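Local atomic coordinates of WbmS, polysaccharide deacetylase involved in O-antigen biosynthesis (Bordetella bronchiseptica, PDB entry 3HFT), a protein that probably removes acetyl groups from a polysaccharide during O-antigen biosynthesis, as a zinc-binding member of the polysaccharide deacetylase family. Residues A[27-32]-A[162-167]; A[89-94]-A[116-121]; A[174-179]-A[194-199]. One frame throughout, in Å; residues are numbered along the deposited sequence.

How the contacts relate
Contact 2 is the one that carries a zinc ligand: His92 in 89-94 binds the ion together with Asp46 and His127. Contact 3 reaches the same parallel sheet at its other edge, strand 177-178, with three strands between it and strand 87-91, and the two centres lie about 24 Å apart on opposite sides of the chain's centre. Contact 1 belongs to the periphery, about 19 Å from the centre of the chain, yet it touches contact 3, because Pro162 CA packs on Pro174 CD at 3.9 Å. Along the chain, contact 2 is nested within the loop closed by contact 1, whereas contact 3 opens only after both have closed.

Contact 1 (A[27-32]-A[162-167]); sequences IDINQP and PWRHWT
This is a partly buried loop-to-strand contact at the edge of the small mixed sheet, where the loop 27-32, ahead of strand 39-44, lies against strand 163-164 and Pro162 just before it. Ile29 makes most of its apolar part, with Ile27 beside it. The CD1 methyl of Ile29 rests on the ring of Pro162, 3.9 Å from CG, and also meets the carbonyl of that proline, while CG2 of Ile27 reaches the same ring carbon at 4.0 Å. The CG2 branch of Ile29 goes the other way, over one face of the Arg164 guanidinium and toward its rim, 3.2 Å from NH1. With that face covered, Asn30 takes the edge: Arg164 NH2 donates to Asn30 OD1 at 2.7 Å, almost straight at 173° and within the guanidinium plane, although the amide plane itself is turned 37° from it. The loop can present these two neighbours because Asp28 to Gln31 is a type I beta turn, reinforced by an Asx turn in which Asp28 OD1 accepts from Asn30 N at 2.9 Å. A bend at chi3 (-149°) steers the arginine chain back toward this turn. Strand 163-164 pairs antiparallel with strand 171-172, whose Val171 also packs against Ile29 and Pro162. On the subunit interface, the Arg164 carbonyl accepts a hydrogen bond from Tyr185 of the second subunit.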
loop_
_atom_site.group_PDB
_atom_site.type_symbol
_atom_site.label_atom_id
_atom_site.label_comp_id
_atom_site.label_asym_id
_atom_site.label_seq_id
_atom_site.Cartn_x
_atom_site.Cartn_y
_atom_site.Cartn_z
ATOM N N ILE A 27 10.715 12.702 -10.754
ATOM C CA ILE A 27 9.720 13.261 -9.835
ATOM C C ILE A 27 10.430 14.121 -8.793
ATOM O O ILE A 27 11.358 13.655 -8.124
ATOM C CB ILE A 27 8.928 12.152 -9.126
ATOM C CG1 ILE A 27 8.099 11.379 -10.170
ATOM C CG2 ILE A 27 8.016 12.714 -7.980
ATOM C CD1 ILE A 27 7.555 10.022 -9.715
ATOM N N ASP A 28 10.018 15.377 -8.705
ATOM C CA ASP A 28 10.530 16.298 -7.717
ATOM C C ASP A 28 9.311 16.675 -6.899
ATOM O O ASP A 28 8.428 17.403 -7.369
ATOM C CB ASP A 28 11.139 17.514 -8.382
ATOM C CG ASP A 28 11.623 18.554 -7.386
ATOM O OD1 ASP A 28 11.365 18.431 -6.164
ATOM O OD2 ASP A 28 12.266 19.522 -7.837
ATOM N N ILE A 29 9.272 16.157 -5.683
ATOM C CA ILE A 29 8.115 16.310 -4.810
ATOM C C ILE A 29 7.820 17.789 -4.563
ATOM O O ILE A 29 6.705 18.144 -4.261
ATOM C CB ILE A 29 8.333 15.536 -3.463
ATOM C CG1 ILE A 29 7.008 15.285 -2.756
ATOM C CG2 ILE A 29 9.382 16.247 -2.578
ATOM C CD1 ILE A 29 6.035 14.519 -3.614
ATOM N N ASN A 30 8.820 18.656 -4.707
ATOM C CA ASN A 30 8.615 20.097 -4.514
ATOM C C ASN A 30 8.123 20.849 -5.735
ATOM O O ASN A 30 7.919 22.047 -5.663
ATOM C CB ASN A 30 9.934 20.745 -4.053
ATOM C CG ASN A 30 10.358 20.247 -2.703
ATOM O OD1 ASN A 30 9.545 20.171 -1.798
ATOM N ND2 ASN A 30 11.614 19.856 -2.570
ATOM N N GLN A 31 7.958 20.164 -6.859
ATOM C CA GLN A 31 7.620 20.795 -8.125
ATOM C C GLN A 31 6.628 19.933 -8.869
ATOM O O GLN A 31 7.035 19.031 -9.598
ATOM C CB GLN A 31 8.862 20.917 -9.005
ATOM C CG GLN A 31 9.951 21.841 -8.464
ATOM C CD GLN A 31 9.598 23.317 -8.583
ATOM O OE1 GLN A 31 8.810 23.712 -9.451
ATOM N NE2 GLN A 31 10.199 24.145 -7.721
ATOM N N PRO A 32 5.326 20.192 -8.680
ATOM C CA PRO A 32 4.311 19.358 -9.327
ATOM C C PRO A 32 4.426 19.296 -10.836
ATOM O O PRO A 32 3.967 18.328 -11.421
ATOM C CB PRO A 32 2.991 20.012 -8.898
ATOM C CG PRO A 32 3.308 20.645 -7.607
ATOM C CD PRO A 32 4.707 21.202 -7.797
ATOM N N PRO A 162 2.211 11.871 -6.039
ATOM C CA PRO A 162 3.195 11.233 -5.173
ATOM C C PRO A 162 3.198 12.028 -3.850
ATOM O O PRO A 162 2.706 13.154 -3.809
ATOM C CB PRO A 162 4.517 11.442 -5.936
ATOM C CG PRO A 162 4.289 12.761 -6.625
ATOM C CD PRO A 162 2.851 12.720 -7.048
ATOM N N TRP A 163 3.728 11.445 -2.783
ATOM C CA TRP A 163 3.787 12.106 -1.497
ATOM C C TRP A 163 5.050 11.739 -0.730
ATOM O O TRP A 163 5.712 10.755 -1.040
ATOM C CB TRP A 163 2.520 11.798 -0.676
ATOM C CG TRP A 163 2.337 10.426 -0.192
ATOM C CD1 TRP A 163 2.830 9.916 0.968
ATOM C CD2 TRP A 163 1.582 9.359 -0.806
ATOM N NE1 TRP A 163 2.445 8.623 1.114
ATOM C CE2 TRP A 163 1.668 8.252 0.050
ATOM C CE3 TRP A 163 0.860 9.240 -1.992
ATOM C CZ2 TRP A 163 1.064 7.044 -0.231
ATOM C CZ3 TRP A 163 0.251 8.055 -2.281
ATOM C CH2 TRP A 163 0.359 6.948 -1.405
ATOM N N ARG A 164 5.395 12.554 0.265
ATOM C CA ARG A 164 6.553 12.289 1.091
ATOM C C ARG A 164 6.256 11.199 2.113
ATOM O O ARG A 164 5.273 11.296 2.852
ATOM C CB ARG A 164 6.951 13.517 1.888
ATOM C CG ARG A 164 7.408 14.654 1.050
ATOM C CD ARG A 164 7.564 15.896 1.886
ATOM N NE ARG A 164 7.286 17.095 1.087
ATOM C CZ ARG A 164 8.191 17.796 0.407
ATOM N NH1 ARG A 164 9.485 17.456 0.402
ATOM N NH2 ARG A 164 7.787 18.867 -0.271
ATOM N N HIS A 165 7.145 10.211 2.200
ATOM C CA HIS A 165 7.055 9.202 3.253
ATOM C C HIS A 165 7.621 9.792 4.547
ATOM O O HIS A 165 8.414 10.738 4.499
ATOM C CB HIS A 165 7.798 7.946 2.851
ATOM C CG HIS A 165 7.569 6.798 3.777
ATOM N ND1 HIS A 165 6.307 6.390 4.139
ATOM C CD2 HIS A 165 8.430 5.961 4.399
ATOM C CE1 HIS A 165 6.402 5.374 4.974
ATOM N NE2 HIS A 165 7.677 5.096 5.157
ATOM N N TRP A 166 7.260 9.226 5.695
ATOM C CA TRP A 166 7.705 9.763 6.981
ATOM C C TRP A 166 9.150 9.445 7.361
ATOM O O TRP A 166 9.613 9.956 8.386
ATOM C CB TRP A 166 6.774 9.325 8.117
ATOM C CG TRP A 166 6.676 7.842 8.347
ATOM C CD1 TRP A 166 7.573 7.055 8.988
ATOM C CD2 TRP A 166 5.598 6.978 7.945
ATOM N NE1 TRP A 166 7.137 5.749 8.997
ATOM C CE2 TRP A 166 5.923 5.679 8.370
ATOM C CE3 TRP A 166 4.408 7.174 7.258
ATOM C CZ2 TRP A 166 5.094 4.591 8.142
ATOM C CZ3 TRP A 166 3.577 6.089 7.039
ATOM C CH2 TRP A 166 3.928 4.809 7.461
ATOM N N THR A 167 9.844 8.602 6.596
ATOM C CA THR A 167 11.251 8.311 6.840
ATOM C C THR A 167 12.041 8.216 5.547
ATOM O O THR A 167 11.486 7.967 4.480
ATOM C CB THR A 167 11.503 6.945 7.553
ATOM O OG1 THR A 167 11.078 5.870 6.718
ATOM C CG2 THR A 167 10.823 6.854 8.919
#

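Contact 2 (A[89-94]-A[116-121]); sequences LGVHPN and ELAPGC
Val91, Cys121 and Leu89 bury the most surface here, and no hydrogen bond joins the two segments: the end of strand 87-91 meets the turn 118-121 by packing alone. Val91 points into the turn and lays both of its methyls near one sulfur, CG1 lying 3.8 Å from Cys121 SG and CG2 somewhat farther off. The sulfur sits between the backbone N and the carbonyl carbon of its own residue (chi1 71°), which swings it alongside the valine, and the CB of Cys121 closes down on the backbone, 3.5 Å from Leu89 O. Leu89, two residues earlier on the same side of the strand, meets the beginning of the turn. Its CG stands anti to the backbone N (chi1 -177°), carrying CD2 of Leu89 to 3.7 Å from Ala118 CB and 3.9 Å from Leu117 O. The small Ala118 CB thus lies between two branched neighbours, since Val91 CG1 also approaches it, at 4.1 Å. Ala118 to Cys121 forms a type II beta turn, closed by Cys121 N donating to Ala118 O at 3.0 Å, and Gly120 takes the positive phi (81°) of its third position. Helix 107-115 extends the apolar layer with Leu115, which touches both Val91 and Cys121, and Leu78 and Ile81 of helix 77-83 meet Leu89. Directly after Val91 the chain gives His92, whose NE2 binds the zinc ion alongside Asp46 and His127. The packing lies beside this C-terminal strand end, and the three ligands are consistent with the Asp-His-His metal site of the polysaccharide deacetylase family.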
loop_
_atom_site.group_PDB
_atom_site.type_symbol
_atom_site.label_atom_id
_atom_site.label_comp_id
_atom_site.label_asym_id
_atom_site.label_seq_id
_atom_site.Cartn_x
_atom_site.Cartn_y
_atom_site.Cartn_z
ATOM N N LEU A 89 17.296 2.453 -14.300
ATOM C CA LEU A 89 17.313 1.089 -13.797
ATOM C C LEU A 89 17.033 1.156 -12.292
ATOM O O LEU A 89 17.707 1.885 -11.555
ATOM C CB LEU A 89 18.666 0.430 -14.047
ATOM C CG LEU A 89 18.821 -1.047 -13.626
ATOM C CD1 LEU A 89 17.843 -1.970 -14.374
ATOM C CD2 LEU A 89 20.280 -1.547 -13.775
ATOM N N GLY A 90 16.024 0.407 -11.860
ATOM C CA GLY A 90 15.708 0.244 -10.456
ATOM C C GLY A 90 15.717 -1.242 -10.125
ATOM O O GLY A 90 16.139 -2.080 -10.953
ATOM N N VAL A 91 15.274 -1.576 -8.916
ATOM C CA VAL A 91 15.288 -2.971 -8.436
ATOM C C VAL A 91 13.903 -3.517 -8.141
ATOM O O VAL A 91 12.988 -2.765 -7.781
ATOM C CB VAL A 91 16.241 -3.120 -7.186
ATOM C CG1 VAL A 91 17.678 -2.984 -7.632
ATOM C CG2 VAL A 91 15.885 -2.097 -6.085
ATOM N N HIS A 92 13.784 -4.833 -8.318
ATOM C CA HIS A 92 12.572 -5.590 -8.090
ATOM C C HIS A 92 12.868 -6.781 -7.163
ATOM O O HIS A 92 12.895 -7.937 -7.588
ATOM C CB HIS A 92 12.011 -6.050 -9.434
ATOM C CG HIS A 92 10.546 -6.360 -9.425
ATOM N ND1 HIS A 92 9.583 -5.434 -9.094
ATOM C CD2 HIS A 92 9.879 -7.484 -9.790
ATOM C CE1 HIS A 92 8.385 -5.985 -9.219
ATOM N NE2 HIS A 92 8.540 -7.229 -9.633
ATOM N N PRO A 93 13.075 -6.495 -5.874
ATOM C CA PRO A 93 13.395 -7.524 -4.895
ATOM C C PRO A 93 12.207 -8.466 -4.688
ATOM O O PRO A 93 11.046 -8.029 -4.767
ATOM C CB PRO A 93 13.658 -6.711 -3.616
ATOM C CG PRO A 93 12.838 -5.511 -3.775
ATOM C CD PRO A 93 12.964 -5.165 -5.236
ATOM N N ASN A 94 12.512 -9.738 -4.426
ATOM C CA ASN A 94 11.499 -10.755 -4.210
ATOM C C ASN A 94 11.487 -11.285 -2.795
ATOM O O ASN A 94 12.341 -12.119 -2.415
ATOM C CB ASN A 94 11.730 -11.924 -5.145
ATOM C CG ASN A 94 10.646 -12.975 -5.024
ATOM O OD1 ASN A 94 9.545 -12.722 -4.514
ATOM N ND2 ASN A 94 10.937 -14.147 -5.533
ATOM N N GLU A 116 22.713 -5.325 -5.535
ATOM C CA GLU A 116 23.944 -5.556 -6.246
ATOM C C GLU A 116 23.706 -5.456 -7.752
ATOM O O GLU A 116 24.640 -5.234 -8.510
ATOM C CB GLU A 116 24.507 -6.933 -5.913
ATOM C CG GLU A 116 24.878 -7.103 -4.463
ATOM C CD GLU A 116 25.498 -8.455 -4.146
ATOM O OE1 GLU A 116 25.761 -9.256 -5.068
ATOM O OE2 GLU A 116 25.730 -8.707 -2.946
ATOM N N LEU A 117 22.465 -5.630 -8.195
ATOM C CA LEU A 117 22.139 -5.520 -9.611
ATOM C C LEU A 117 22.151 -4.075 -10.144
ATOM O O LEU A 117 22.281 -3.858 -11.342
ATOM C CB LEU A 117 20.752 -6.094 -9.870
ATOM C CG LEU A 117 20.438 -7.545 -9.531
ATOM C CD1 LEU A 117 18.928 -7.793 -9.753
ATOM C CD2 LEU A 117 21.286 -8.466 -10.369
ATOM N N ALA A 118 21.998 -3.090 -9.276
ATOM C CA ALA A 118 21.971 -1.694 -9.718
ATOM C C ALA A 118 22.507 -0.798 -8.622
ATOM O O ALA A 118 21.746 -0.065 -8.000
ATOM C CB ALA A 118 20.527 -1.277 -10.093
ATOM N N PRO A 119 23.821 -0.857 -8.356
ATOM C CA PRO A 119 24.306 -0.036 -7.249
ATOM C C PRO A 119 24.012 1.437 -7.467
ATOM O O PRO A 119 24.112 1.940 -8.586
ATOM C CB PRO A 119 25.822 -0.300 -7.231
ATOM C CG PRO A 119 26.136 -0.937 -8.509
ATOM C CD PRO A 119 24.896 -1.633 -8.985
ATOM N N GLY A 120 23.617 2.105 -6.399
ATOM C CA GLY A 120 23.293 3.520 -6.451
ATOM C C GLY A 120 21.905 3.846 -6.976
ATOM O O GLY A 120 21.532 5.008 -7.047
ATOM N N CYS A 121 21.122 2.845 -7.354
ATOM C CA CYS A 121 19.800 3.140 -7.847
ATOM C C CYS A 121 18.972 3.799 -6.749
ATOM O O CYS A 121 19.342 3.779 -5.557
ATOM C CB CYS A 121 19.133 1.892 -8.389
ATOM S SG CYS A 121 18.639 0.711 -7.143
#

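Contact 3 (A[174-179]-A[194-199]); sequences PYLWED and DYWYQP
Leu176 reaches across to the 194-199 loop with both methyls. Leu176 CD2 lies 3.6 Å from Trp196 O and 3.8 Å from Gln198 NE2, while Leu176 CD1 approaches the six-membered ring of Trp196, 4.2 Å from CE3. The leucine and Gln198 extend toward each other from opposite directions. The amide is held from beyond the pair, with OE1 accepting from Leu160 N and NE2 donating to Ile158 O, so its orientation is fixed while the leucine methyl packs against it.

One residue on, Trp177 supplies the polar link. With chi1 at -167° the indole swings away from its own backbone N and out to the loop, where Trp177 NE1 donates to Tyr195 OH at 3.1 Å with an angle of 154°. The hydroxyl lies 15° out of the indole plane, and the two rings meet rim to rim, neither lying over the other. Tyr195 OH thus accepts from the indole and donates to the carbonyl of Glu188. Trp196 completes the aromatic cluster obliquely, its CD1 4.3 Å from Trp177 CD1. Asp194 to Tyr197 is a type I beta turn, placing Tyr195 and Trp196 at its two central positions.

The short, weakly bonded strand 177-178 is an outermost strand of the parallel sheet within this chain, pairing with strand 203-207 through backbone bonds such as Trp177 with Asp206. Helix 245-256 packs on the cluster, with Phe248 stacked on Trp177 and also touching Tyr195, and Leu252 against Trp196.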
loop_
_atom_site.group_PDB
_atom_site.type_symbol
_atom_site.label_atom_id
_atom_site.label_comp_id
_atom_site.label_asym_id
_atom_site.label_seq_id
_atom_site.Cartn_x
_atom_site.Cartn_y
_atom_site.Cartn_z
ATOM N N PRO A 174 2.368 6.384 -6.335
ATOM C CA PRO A 174 1.330 5.390 -6.581
ATOM C C PRO A 174 1.152 5.163 -8.082
ATOM O O PRO A 174 1.348 6.091 -8.861
ATOM C CB PRO A 174 0.087 6.063 -6.022
ATOM C CG PRO A 174 0.305 7.507 -6.327
ATOM C CD PRO A 174 1.791 7.708 -6.077
ATOM N N TYR A 175 0.751 3.954 -8.472
ATOM C CA TYR A 175 0.536 3.654 -9.876
ATOM C C TYR A 175 -0.848 3.122 -10.105
ATOM O O TYR A 175 -1.501 2.636 -9.174
ATOM C CB TYR A 175 1.611 2.741 -10.451
ATOM C CG TYR A 175 1.651 1.283 -10.065
ATOM C CD1 TYR A 175 2.201 0.867 -8.855
ATOM C CD2 TYR A 175 1.259 0.327 -10.954
ATOM C CE1 TYR A 175 2.308 -0.470 -8.537
ATOM C CE2 TYR A 175 1.390 -1.024 -10.663
ATOM C CZ TYR A 175 1.916 -1.417 -9.454
ATOM O OH TYR A 175 2.089 -2.759 -9.175
ATOM N N LEU A 176 -1.340 3.347 -11.324
ATOM C CA LEU A 176 -2.772 3.219 -11.579
ATOM C C LEU A 176 -3.230 2.191 -12.636
ATOM O O LEU A 176 -4.427 1.973 -12.827
ATOM C CB LEU A 176 -3.335 4.616 -11.923
ATOM C CG LEU A 176 -2.732 5.492 -13.043
ATOM C CD1 LEU A 176 -2.633 4.778 -14.410
ATOM C CD2 LEU A 176 -3.504 6.834 -13.151
ATOM N N TRP A 177 -2.276 1.547 -13.286
ATOM C CA TRP A 177 -2.562 0.563 -14.328
ATOM C C TRP A 177 -1.424 -0.443 -14.415
ATOM O O TRP A 177 -0.236 -0.080 -14.262
ATOM C CB TRP A 177 -2.774 1.265 -15.674
ATOM C CG TRP A 177 -3.388 0.368 -16.754
ATOM C CD1 TRP A 177 -4.693 0.359 -17.157
ATOM C CD2 TRP A 177 -2.695 -0.533 -17.634
ATOM N NE1 TRP A 177 -4.873 -0.547 -18.178
ATOM C CE2 TRP A 177 -3.664 -1.107 -18.490
ATOM C CE3 TRP A 177 -1.372 -0.977 -17.725
ATOM C CZ2 TRP A 177 -3.340 -2.076 -19.465
ATOM C CZ3 TRP A 177 -1.049 -1.929 -18.696
ATOM C CH2 TRP A 177 -2.034 -2.476 -19.536
ATOM N N GLU A 178 -1.786 -1.715 -14.615
ATOM C CA GLU A 178 -0.820 -2.813 -14.748
ATOM C C GLU A 178 -1.450 -3.851 -15.677
ATOM O O GLU A 178 -2.678 -4.104 -15.630
ATOM C CB GLU A 178 -0.441 -3.393 -13.387
ATOM C CG GLU A 178 0.504 -4.592 -13.419
ATOM C CD GLU A 178 0.890 -5.075 -12.042
ATOM O OE1 GLU A 178 1.007 -4.224 -11.118
ATOM O OE2 GLU A 178 1.073 -6.307 -11.879
ATOM N N ASP A 179 -0.624 -4.434 -16.525
ATOM C CA ASP A 179 -1.121 -5.366 -17.551
ATOM C C ASP A 179 -1.830 -6.580 -17.002
ATOM O O ASP A 179 -2.974 -6.876 -17.428
ATOM C CB ASP A 179 -0.070 -5.715 -18.651
ATOM C CG ASP A 179 1.276 -6.207 -18.110
ATOM O OD1 ASP A 179 1.376 -6.549 -16.929
ATOM O OD2 ASP A 179 2.249 -6.255 -18.904
ATOM N N ASP A 194 -7.245 7.136 -23.882
ATOM C CA ASP A 194 -6.524 6.787 -22.686
ATOM C C ASP A 194 -7.441 6.963 -21.488
ATOM O O ASP A 194 -7.375 7.971 -20.769
ATOM C CB ASP A 194 -5.288 7.675 -22.583
ATOM C CG ASP A 194 -4.253 7.381 -23.681
ATOM O OD1 ASP A 194 -4.202 6.235 -24.196
ATOM O OD2 ASP A 194 -3.463 8.296 -24.009
ATOM N N TYR A 195 -8.279 5.956 -21.263
ATOM C CA TYR A 195 -9.313 6.006 -20.214
ATOM C C TYR A 195 -8.782 6.243 -18.799
ATOM O O TYR A 195 -9.468 6.802 -17.945
ATOM C CB TYR A 195 -10.159 4.731 -20.258
ATOM C CG TYR A 195 -9.412 3.408 -20.162
ATOM C CD1 TYR A 195 -8.952 2.936 -18.949
ATOM C CD2 TYR A 195 -9.267 2.584 -21.272
ATOM C CE1 TYR A 195 -8.282 1.718 -18.845
ATOM C CE2 TYR A 195 -8.619 1.366 -21.183
ATOM C CZ TYR A 195 -8.127 0.931 -19.942
ATOM O OH TYR A 195 -7.477 -0.284 -19.825
ATOM N N TRP A 196 -7.550 5.821 -18.574
ATOM C CA TRP A 196 -6.903 5.885 -17.275
ATOM C C TRP A 196 -6.231 7.222 -16.979
ATOM O O TRP A 196 -5.843 7.485 -15.822
ATOM C CB TRP A 196 -5.830 4.762 -17.224
ATOM C CG TRP A 196 -5.038 4.716 -18.474
ATOM C CD1 TRP A 196 -5.278 3.939 -19.552
ATOM C CD2 TRP A 196 -3.922 5.546 -18.814
ATOM N NE1 TRP A 196 -4.382 4.231 -20.560
ATOM C CE2 TRP A 196 -3.519 5.197 -20.114
ATOM C CE3 TRP A 196 -3.222 6.544 -18.139
ATOM C CZ2 TRP A 196 -2.479 5.853 -20.783
ATOM C CZ3 TRP A 196 -2.186 7.179 -18.792
ATOM C CH2 TRP A 196 -1.809 6.818 -20.093
ATOM N N TYR A 197 -6.092 8.067 -18.010
ATOM C CA TYR A 197 -5.277 9.273 -17.946
ATOM C C TYR A 197 -5.826 10.357 -17.037
ATOM O O TYR A 197 -6.990 10.739 -17.140
ATOM C CB TYR A 197 -5.057 9.850 -19.367
ATOM C CG TYR A 197 -4.144 11.056 -19.379
ATOM C CD1 TYR A 197 -2.788 10.936 -19.059
ATOM C CD2 TYR A 197 -4.636 12.321 -19.680
ATOM C CE1 TYR A 197 -1.932 12.069 -19.057
ATOM C CE2 TYR A 197 -3.797 13.451 -19.686
ATOM C CZ TYR A 197 -2.454 13.314 -19.366
ATOM O OH TYR A 197 -1.658 14.439 -19.363
ATOM N N GLN A 198 -4.956 10.875 -16.180
ATOM C CA GLN A 198 -5.243 11.982 -15.311
ATOM C C GLN A 198 -4.399 13.205 -15.737
ATOM O O GLN A 198 -3.171 13.251 -15.505
ATOM C CB GLN A 198 -4.903 11.605 -13.863
ATOM C CG GLN A 198 -5.490 10.258 -13.420
ATOM C CD GLN A 198 -5.381 10.019 -11.939
ATOM O OE1 GLN A 198 -4.696 10.766 -11.216
ATOM N NE2 GLN A 198 -6.083 8.979 -11.459
ATOM N N PRO A 199 -5.033 14.197 -16.368
ATOM C CA PRO A 199 -4.245 15.383 -16.730
ATOM C C PRO A 199 -3.793 16.113 -15.499
ATOM O O PRO A 199 -2.847 16.914 -15.550
ATOM C CB PRO A 199 -5.237 16.242 -17.502
ATOM C CG PRO A 199 -6.550 15.703 -17.232
ATOM C CD PRO A 199 -6.442 14.325 -16.761
#